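Local coordinates for protein Pro-Pro endopeptidase (PDB 6FPC) that cleaves peptide bonds between two proline residues as a secreted zinc-dependent endopeptidase, cutting a bacterial cell-surface protein and so possibly regulating adhesion, at residues K44-K49 with R88-R93; E109-L114 with F157-S162; S140-G145 with K175-L180. All coordinates share one frame; numbering follows the deposited sequence.

Contact 1. Residues K44-K49 with R88-R93; sequences KGVKIK and RVVAVR
Strands 47-49 and 89-93 run side by side and parallel, their axes 4.7 Å apart at an angle of 15°, with I48 paired to V90 and K49 to A91. V90 takes part through both of its backbone polar atoms: its N donates to K47 O (2.9 Å, nearly straight at 173°), and its O receives K49 N at 2.7 Å. V92 N then bonds K49 O, continuing the ladder. Before the strands settle into register, a water bridges G45 O and R88 O. G45, with positive phi, is the C-prime residue of a Schellman motif that closes helix 35-43, and the chain then continues through V46 toward its strand. These are the two inner strands of a four-stranded mixed sheet, flanked by strands 11-12 and 84-86. On the face turned to the active-site helix 108-121, I48 and V90 lie alongside each other, CG1 of the isoleucine 4.1 Å from CB of the valine, while V46 CG1 meets V90 CG2. On the other face the extended chain of K49 passes at about a right angle over V89 CG2, which is 3.9 Å from K49 CD; the ammonium of K49 goes on to a salt bridge with E60. R88, within the region 86-89 that is crucial for substrate specificity, bends at chi3 (74°), and its NH2 reaches K44 O at 2.8 Å, in the planes of both the guanidinium and the carbonyl.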
loop_
_atom_site.group_PDB
_atom_site.type_symbol
_atom_site.label_atom_id
_atom_site.label_comp_id
_atom_site.label_asym_id
_atom_site.label_seq_id
_atom_site.Cartn_x
_atom_site.Cartn_y
_atom_site.Cartn_z
ATOM N N LYS A 44 -6.156 16.025 -0.247
ATOM C CA LYS A 44 -4.867 16.226 -0.932
ATOM C C LYS A 44 -4.931 15.887 -2.441
ATOM O O LYS A 44 -3.897 15.830 -3.114
ATOM C CB LYS A 44 -3.742 15.400 -0.249
ATOM C CG LYS A 44 -3.659 15.558 1.272
ATOM C CD LYS A 44 -2.942 16.820 1.734
ATOM C CE LYS A 44 -3.528 17.402 3.008
ATOM N NZ LYS A 44 -3.411 16.483 4.175
ATOM N N GLY A 45 -6.134 15.653 -2.950
ATOM C CA GLY A 45 -6.337 15.319 -4.351
ATOM C C GLY A 45 -5.967 13.887 -4.671
ATOM O O GLY A 45 -5.782 13.555 -5.840
ATOM N N VAL A 46 -5.852 13.028 -3.645
ATOM C CA VAL A 46 -5.528 11.610 -3.837
ATOM C C VAL A 46 -6.775 10.908 -4.331
ATOM O O VAL A 46 -7.871 11.212 -3.869
ATOM C CB VAL A 46 -4.937 10.896 -2.572
ATOM C CG1 VAL A 46 -4.793 9.376 -2.789
ATOM C CG2 VAL A 46 -3.579 11.480 -2.198
ATOM N N LYS A 47 -6.598 9.998 -5.284
ATOM C CA LYS A 47 -7.642 9.112 -5.776
ATOM C C LYS A 47 -7.097 7.695 -5.709
ATOM O O LYS A 47 -5.916 7.474 -5.969
ATOM C CB LYS A 47 -8.117 9.469 -7.208
ATOM C CG LYS A 47 -8.992 10.745 -7.307
ATOM C CD LYS A 47 -10.296 10.703 -6.485
ATOM C CE LYS A 47 -11.286 11.797 -6.870
ATOM N NZ LYS A 47 -10.688 13.166 -6.806
ATOM N N ILE A 48 -7.923 6.759 -5.276
ATOM C CA ILE A 48 -7.557 5.340 -5.245
ATOM C C ILE A 48 -8.257 4.733 -6.450
ATOM O O ILE A 48 -9.474 4.526 -6.437
ATOM C CB ILE A 48 -7.911 4.609 -3.929
ATOM C CG1 ILE A 48 -7.236 5.251 -2.710
ATOM C CG2 ILE A 48 -7.598 3.092 -4.048
ATOM C CD1 ILE A 48 -7.891 4.846 -1.384
ATOM N N LYS A 49 -7.490 4.489 -7.508
ATOM C CA LYS A 49 -8.037 3.942 -8.743
ATOM C C LYS A 49 -7.846 2.429 -8.817
ATOM O O LYS A 49 -6.711 1.946 -8.825
ATOM C CB LYS A 49 -7.415 4.642 -9.966
ATOM C CG LYS A 49 -7.819 6.107 -10.067
ATOM C CD LYS A 49 -7.358 6.755 -11.351
ATOM C CE LYS A 49 -7.702 8.232 -11.358
ATOM N NZ LYS A 49 -7.222 8.897 -12.590
ATOM N N ARG A 88 0.638 10.315 -6.460
ATOM C CA ARG A 88 -0.419 11.213 -6.007
ATOM C C ARG A 88 -1.757 10.547 -6.273
ATOM O O ARG A 88 -2.801 10.969 -5.792
ATOM C CB ARG A 88 -0.279 12.584 -6.635
ATOM C CG ARG A 88 0.855 13.316 -5.952
ATOM C CD ARG A 88 0.665 14.775 -6.051
ATOM N NE ARG A 88 -0.387 15.284 -5.168
ATOM C CZ ARG A 88 -0.155 16.001 -4.074
ATOM N NH1 ARG A 88 1.089 16.265 -3.696
ATOM N NH2 ARG A 88 -1.165 16.475 -3.361
ATOM N N VAL A 89 -1.691 9.492 -7.048
ATOM C CA VAL A 89 -2.775 8.578 -7.346
ATOM C C VAL A 89 -2.313 7.242 -6.753
ATOM O O VAL A 89 -1.095 6.967 -6.713
ATOM C CB VAL A 89 -3.045 8.497 -8.872
ATOM C CG1 VAL A 89 -1.877 7.873 -9.643
ATOM C CG2 VAL A 89 -4.348 7.766 -9.163
ATOM N N VAL A 90 -3.268 6.436 -6.258
ATOM C CA VAL A 90 -2.956 5.091 -5.771
ATOM C C VAL A 90 -3.627 4.203 -6.820
ATOM O O VAL A 90 -4.823 4.317 -7.014
ATOM C CB VAL A 90 -3.474 4.839 -4.332
ATOM C CG1 VAL A 90 -3.215 3.390 -3.900
ATOM C CG2 VAL A 90 -2.831 5.814 -3.349
ATOM N N ALA A 91 -2.860 3.449 -7.589
ATOM C CA ALA A 91 -3.465 2.627 -8.640
ATOM C C ALA A 91 -3.218 1.184 -8.288
ATOM O O ALA A 91 -2.080 0.831 -7.975
ATOM C CB ALA A 91 -2.852 2.965 -9.982
ATOM N N VAL A 92 -4.291 0.372 -8.242
ATOM C CA VAL A 92 -4.206 -1.052 -7.847
ATOM C C VAL A 92 -5.038 -1.901 -8.821
ATOM O O VAL A 92 -6.213 -1.626 -9.039
ATOM C CB VAL A 92 -4.668 -1.258 -6.363
ATOM C CG1 VAL A 92 -4.616 -2.738 -5.951
ATOM C CG2 VAL A 92 -3.837 -0.424 -5.388
ATOM N N ARG A 93 -4.444 -2.946 -9.379
ATOM C CA ARG A 93 -5.135 -3.800 -10.328
ATOM C C ARG A 93 -6.137 -4.731 -9.618
ATOM O O ARG A 93 -5.780 -5.427 -8.661
ATOM C CB ARG A 93 -4.109 -4.597 -11.156
ATOM C CG ARG A 93 -4.734 -5.185 -12.380
ATOM C CD ARG A 93 -3.764 -5.884 -13.288
ATOM N NE ARG A 93 -4.515 -6.424 -14.424
ATOM C CZ ARG A 93 -3.970 -6.832 -15.565
ATOM N NH1 ARG A 93 -2.658 -6.772 -15.741
ATOM N NH2 ARG A 93 -4.737 -7.297 -16.542
HETATM O O HOH W 1 -4.772 11.531 -7.572
#

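Contact 2. Residues E109-L114 with F157-S162; sequences EIHETL and FAEAAS. With CD (cadmium ion), chain F.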
loop_
_atom_site.group_PDB
_atom_site.type_symbol
_atom_site.label_atom_id
_atom_site.label_comp_id
_atom_site.label_asym_id
_atom_site.label_seq_id
_atom_site.Cartn_x
_atom_site.Cartn_y
_atom_site.Cartn_z
ATOM N N GLU A 109 -3.924 -3.160 -2.029
ATOM C CA GLU A 109 -4.590 -1.852 -1.917
ATOM C C GLU A 109 -4.319 -1.154 -0.593
ATOM O O GLU A 109 -4.086 0.057 -0.612
ATOM C CB GLU A 109 -6.106 -1.905 -2.226
ATOM C CG GLU A 109 -6.940 -2.815 -1.328
ATOM C CD GLU A 109 -7.029 -4.273 -1.757
ATOM O OE1 GLU A 109 -6.182 -4.705 -2.574
ATOM O OE2 GLU A 109 -7.917 -4.995 -1.240
ATOM N N ILE A 110 -4.262 -1.898 0.534
ATOM C CA ILE A 110 -3.959 -1.239 1.815
ATOM C C ILE A 110 -2.513 -0.752 1.816
ATOM O O ILE A 110 -2.265 0.415 2.158
ATOM C CB ILE A 110 -4.297 -2.109 3.051
ATOM C CG1 ILE A 110 -5.827 -2.240 3.195
ATOM C CG2 ILE A 110 -3.680 -1.520 4.333
ATOM C CD1 ILE A 110 -6.261 -3.445 4.112
ATOM N N HIS A 111 -1.575 -1.639 1.398
ATOM C CA HIS A 111 -0.134 -1.347 1.332
ATOM C C HIS A 111 0.137 -0.061 0.522
ATOM O O HIS A 111 0.781 0.870 1.017
ATOM C CB HIS A 111 0.637 -2.543 0.724
ATOM C CG HIS A 111 2.111 -2.292 0.587
ATOM N ND1 HIS A 111 3.004 -2.718 1.546
ATOM C CD2 HIS A 111 2.792 -1.649 -0.389
ATOM C CE1 HIS A 111 4.203 -2.358 1.113
ATOM N NE2 HIS A 111 4.126 -1.717 -0.049
ATOM N N GLU A 112 -0.374 -0.006 -0.713
ATOM C CA GLU A 112 -0.152 1.151 -1.589
ATOM C C GLU A 112 -0.837 2.416 -1.068
ATOM O O GLU A 112 -0.241 3.485 -1.151
ATOM C CB GLU A 112 -0.517 0.837 -3.051
ATOM C CG GLU A 112 0.409 -0.218 -3.678
ATOM C CD GLU A 112 1.878 0.179 -3.800
ATOM O OE1 GLU A 112 2.729 -0.735 -3.864
ATOM O OE2 GLU A 112 2.182 1.398 -3.825
ATOM N N THR A 113 -2.028 2.297 -0.469
ATOM C CA THR A 113 -2.704 3.469 0.089
ATOM C C THR A 113 -1.893 4.035 1.256
ATOM O O THR A 113 -1.780 5.246 1.380
ATOM C CB THR A 113 -4.168 3.161 0.468
ATOM O OG1 THR A 113 -4.843 2.681 -0.691
ATOM C CG2 THR A 113 -4.925 4.404 0.992
ATOM N N LEU A 114 -1.295 3.169 2.083
ATOM C CA LEU A 114 -0.538 3.600 3.265
ATOM C C LEU A 114 0.724 4.379 2.894
ATOM O O LEU A 114 1.135 5.242 3.666
ATOM C CB LEU A 114 -0.271 2.414 4.228
ATOM C CG LEU A 114 -1.271 2.254 5.412
ATOM C CD1 LEU A 114 -1.102 3.356 6.441
ATOM C CD2 LEU A 114 -2.718 2.244 4.975
ATOM N N PHE A 157 6.902 0.766 7.101
ATOM C CA PHE A 157 5.722 1.518 7.521
ATOM C C PHE A 157 4.479 0.967 6.826
ATOM O O PHE A 157 3.542 0.549 7.490
ATOM C CB PHE A 157 5.859 3.040 7.259
ATOM C CG PHE A 157 4.587 3.757 7.661
ATOM C CD1 PHE A 157 4.346 4.081 8.994
ATOM C CD2 PHE A 157 3.582 4.011 6.722
ATOM C CE1 PHE A 157 3.154 4.697 9.379
ATOM C CE2 PHE A 157 2.371 4.605 7.118
ATOM C CZ PHE A 157 2.171 4.946 8.443
ATOM N N ALA A 158 4.484 0.925 5.492
ATOM C CA ALA A 158 3.327 0.464 4.720
ATOM C C ALA A 158 2.925 -1.001 5.033
ATOM O O ALA A 158 1.737 -1.308 5.165
ATOM C CB ALA A 158 3.593 0.638 3.237
ATOM N N GLU A 159 3.908 -1.894 5.151
ATOM C CA GLU A 159 3.603 -3.294 5.393
ATOM C C GLU A 159 3.162 -3.565 6.855
ATOM O O GLU A 159 2.182 -4.291 7.075
ATOM C CB GLU A 159 4.785 -4.173 4.980
ATOM C CG GLU A 159 4.407 -5.639 4.750
ATOM C CD GLU A 159 3.216 -5.934 3.844
ATOM O OE1 GLU A 159 2.936 -5.146 2.914
ATOM O OE2 GLU A 159 2.555 -6.968 4.069
ATOM N N ALA A 160 3.884 -2.988 7.838
ATOM C CA ALA A 160 3.537 -3.122 9.270
ATOM C C ALA A 160 2.166 -2.460 9.565
ATOM O O ALA A 160 1.402 -3.024 10.351
ATOM C CB ALA A 160 4.612 -2.518 10.149
ATOM N N ALA A 161 1.825 -1.315 8.885
ATOM C CA ALA A 161 0.498 -0.686 9.043
ATOM C C ALA A 161 -0.579 -1.619 8.427
ATOM O O ALA A 161 -1.683 -1.738 8.979
ATOM C CB ALA A 161 0.454 0.683 8.385
ATOM N N SER A 162 -0.235 -2.307 7.324
ATOM C CA SER A 162 -1.126 -3.293 6.689
ATOM C C SER A 162 -1.410 -4.430 7.692
ATOM O O SER A 162 -2.589 -4.746 7.892
ATOM C CB SER A 162 -0.525 -3.864 5.410
ATOM O OG SER A 162 -0.456 -2.853 4.418
HETATM CD CD CD F . 5.687 -0.514 -1.042
HETATM O O HOH W 2 5.557 -0.295 -3.076
#
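The HExxH zinc-binding helix of this M34-family metallopeptidase, represented by 109-114, packs here through H111 and L114 against helix 153-166, the helix that brings the metal ligand E155. The short segments 109-114 and 157-162 approach to 8.3 Å between axes, their directions 131° apart, and H111 and A158 are the closest pair of backbone positions. H111 has CG anti to its own N, which sends the imidazole across toward helix 153-166, so that ND1 meets E159 while NE2 meets the metal. NE2 binds a cadmium ion at 2.2 Å, in a site that zinc also occupies in this crystal and that H115, Y148 and E155 complete. The other ring nitrogen, ND1, donates to E159 OE1 at 2.8 Å. This bond is bent, 132° at the hydrogen: the carboxylate oxygen is met nearly along its C-O axis but stands 31° out of the imidazole plane. E159 thus acts as a second-shell residue that restrains the rotation of the ring, and it is itself held by L106 N through OE2. A158 CB covers one face of the imidazole in a CH-pi contact, 3.9 Å from the ring centroid. Farther along, L114 CD1 touches both A161 CB (3.7 Å) and F157 CE2 (3.8 Å), and L114 O lies at the edge of the F157 ring. S162 OG, beside I110 CG2, donates back to A158 O within its own helix. E112, the predicted proton acceptor, leaves its helix on the side away from 157-162, and its OE1 receives a hydrogen bond of 3.0 Å from the metal-bound water, which lies 2.0 Å from the cadmium.

Contact 3. Residues S140-G145 with K175-L180; sequences SVKYKG and KDSMPL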
loop_
_atom_site.group_PDB
_atom_site.type_symbol
_atom_site.label_atom_id
_atom_site.label_comp_id
_atom_site.label_asym_id
_atom_site.label_seq_id
_atom_site.Cartn_x
_atom_site.Cartn_y
_atom_site.Cartn_z
ATOM N N SER A 140 13.660 -6.584 10.733
ATOM C CA SER A 140 14.353 -7.848 10.463
ATOM C C SER A 140 13.582 -9.109 10.880
ATOM O O SER A 140 13.818 -10.151 10.281
ATOM C CB SER A 140 15.713 -7.856 11.152
ATOM O OG SER A 140 15.564 -7.564 12.535
ATOM N N VAL A 141 12.720 -9.022 11.916
ATOM C CA VAL A 141 11.948 -10.145 12.496
ATOM C C VAL A 141 11.269 -11.011 11.409
ATOM O O VAL A 141 11.527 -12.210 11.340
ATOM C CB VAL A 141 10.941 -9.677 13.594
ATOM C CG1 VAL A 141 10.090 -10.848 14.108
ATOM C CG2 VAL A 141 11.667 -8.988 14.752
ATOM N N LYS A 142 10.425 -10.396 10.566
ATOM C CA LYS A 142 9.715 -11.110 9.509
ATOM C C LYS A 142 10.317 -10.893 8.129
ATOM O O LYS A 142 10.020 -11.675 7.224
ATOM C CB LYS A 142 8.254 -10.641 9.447
ATOM C CG LYS A 142 7.441 -10.916 10.708
ATOM C CD LYS A 142 5.970 -10.609 10.464
ATOM C CE LYS A 142 5.084 -10.900 11.652
ATOM N NZ LYS A 142 4.973 -12.362 11.944
ATOM N N TYR A 143 11.086 -9.801 7.929
ATOM C CA TYR A 143 11.483 -9.451 6.577
ATOM C C TYR A 143 12.983 -9.492 6.252
ATOM O O TYR A 143 13.340 -9.065 5.151
ATOM C CB TYR A 143 10.906 -8.062 6.222
ATOM C CG TYR A 143 9.401 -8.018 6.436
ATOM C CD1 TYR A 143 8.525 -8.536 5.483
ATOM C CD2 TYR A 143 8.860 -7.557 7.637
ATOM C CE1 TYR A 143 7.149 -8.572 5.712
ATOM C CE2 TYR A 143 7.490 -7.578 7.870
ATOM C CZ TYR A 143 6.636 -8.078 6.902
ATOM O OH TYR A 143 5.285 -8.122 7.157
ATOM N N LYS A 144 13.838 -10.032 7.145
ATOM C CA LYS A 144 15.283 -10.075 6.868
ATOM C C LYS A 144 15.605 -10.667 5.497
ATOM O O LYS A 144 14.981 -11.644 5.085
ATOM C CB LYS A 144 16.081 -10.798 7.978
ATOM C CG LYS A 144 15.740 -12.283 8.175
ATOM C CD LYS A 144 16.473 -12.891 9.386
ATOM N N GLY A 145 16.554 -10.034 4.811
ATOM C CA GLY A 145 17.048 -10.460 3.503
ATOM C C GLY A 145 16.170 -10.157 2.304
ATOM O O GLY A 145 16.513 -10.566 1.195
ATOM N N LYS A 175 1.575 -7.574 17.249
ATOM C CA LYS A 175 1.716 -7.284 18.686
ATOM C C LYS A 175 2.752 -8.197 19.347
ATOM O O LYS A 175 3.550 -7.742 20.167
ATOM C CB LYS A 175 0.344 -7.427 19.383
ATOM C CG LYS A 175 0.299 -6.988 20.835
ATOM C CD LYS A 175 -1.058 -7.305 21.469
ATOM C CE LYS A 175 -1.233 -6.604 22.797
ATOM N N ASP A 176 2.729 -9.483 18.980
ATOM C CA ASP A 176 3.617 -10.493 19.520
ATOM C C ASP A 176 5.033 -10.448 18.951
ATOM O O ASP A 176 5.985 -10.639 19.708
ATOM C CB ASP A 176 3.008 -11.894 19.292
ATOM C CG ASP A 176 3.643 -12.969 20.148
ATOM O OD1 ASP A 176 4.367 -13.824 19.587
ATOM O OD2 ASP A 176 3.434 -12.943 21.388
ATOM N N SER A 177 5.157 -10.272 17.615
ATOM C CA SER A 177 6.407 -10.306 16.855
ATOM C C SER A 177 7.175 -8.987 16.797
ATOM O O SER A 177 8.394 -9.010 16.765
ATOM C CB SER A 177 6.144 -10.756 15.423
ATOM O OG SER A 177 5.473 -11.999 15.372
ATOM N N MET A 178 6.462 -7.868 16.672
ATOM C CA MET A 178 7.035 -6.524 16.548
ATOM C C MET A 178 6.284 -5.590 17.527
ATOM O O MET A 178 5.519 -4.725 17.076
ATOM C CB MET A 178 6.962 -6.020 15.085
ATOM C CG MET A 178 7.795 -6.847 14.103
ATOM S SD MET A 178 6.756 -7.892 13.071
ATOM C CE MET A 178 6.415 -6.791 11.823
ATOM N N PRO A 179 6.455 -5.792 18.872
ATOM C CA PRO A 179 5.692 -4.988 19.858
ATOM C C PRO A 179 5.922 -3.476 19.793
ATOM O O PRO A 179 4.967 -2.721 20.012
ATOM C CB PRO A 179 6.124 -5.571 21.214
ATOM C CG PRO A 179 7.442 -6.222 20.943
ATOM C CD PRO A 179 7.308 -6.786 19.561
ATOM N N LEU A 180 7.158 -3.024 19.486
ATOM C CA LEU A 180 7.364 -1.576 19.393
ATOM C C LEU A 180 6.609 -1.000 18.180
ATOM O O LEU A 180 6.051 0.091 18.282
ATOM C CB LEU A 180 8.846 -1.168 19.378
ATOM C CG LEU A 180 9.662 -1.538 20.614
ATOM C CD1 LEU A 180 11.136 -1.566 20.287
ATOM C CD2 LEU A 180 9.380 -0.586 21.800
HETATM O O HOH W 3 7.199 -13.532 13.157
#
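The short helix 140-143 comes up to the junction where helix 168-177 gives way to helix 179-188, with V141 and S177 the nearest backbone positions, their CA atoms 7.1 Å apart. K142 and M178 supply much of the contact. The lysine chain runs extended as far as CE and crosses the methionine at a slant, so that its methylenes, and not its charge, lie along the thioether: K142 CE is 3.7 Å from M178 SD, and CD is nearly as close. Only at chi4 (-68°) does the chain bend, and this turns NZ aside from the sulfur and toward S177. A water accepts from K142 NZ at 2.8 Å and lies 3.2 Å from S177 OG, linking the two side chains. Both polar ends have further partners on helix 168-177, since K142 NZ forms a salt bridge with D173 OD2 and S177 OG is hydrogen-bonded to D173 O. The arrangement is a helix-to-helix junction at the surface of the largely helical part of the protease: M178 leaves helical geometry after one helix and occupies the N-cap position of the next. Its side chain is nevertheless buried, packing also on Y156 and L163 of helix 153-166 and on E138. Bends at chi2 and chi3 turn the thioether across the lysine chain and place its methyl CE 4.2 Å from Y143 CE2, at the edge of the tyrosine ring. K142 CB lies over one face of that same ring. On the more exposed flank V141 presents its methyl groups to the backbone, CG1 standing 3.6 Å from S177 O, while V141 CB approaches M178 CG at 4.3 Å.

In the fold
The three contacts show an active-site helix packed between a sheet on one flank and helix 153-166 on another. Contact 1 closes before contact 2 opens, their centres 14 Å apart, and strand 89-93 leads on to helix 108-121; V90 CG1 packs 3.7 Å from T113 OG1. Contacts 2 and 3 instead interleave along the chain: the order is 109-114, 140-145, 157-162, 175-180, so the segments alternate. Their centres are 15 Å apart, and they touch where Y143 OH meets E159 CG at 3.6 Å. Contacts 1 and 3 stand on opposite sides of the chain's centre, about 17 Å apart at their nearest atoms, with the metal site's helices between them.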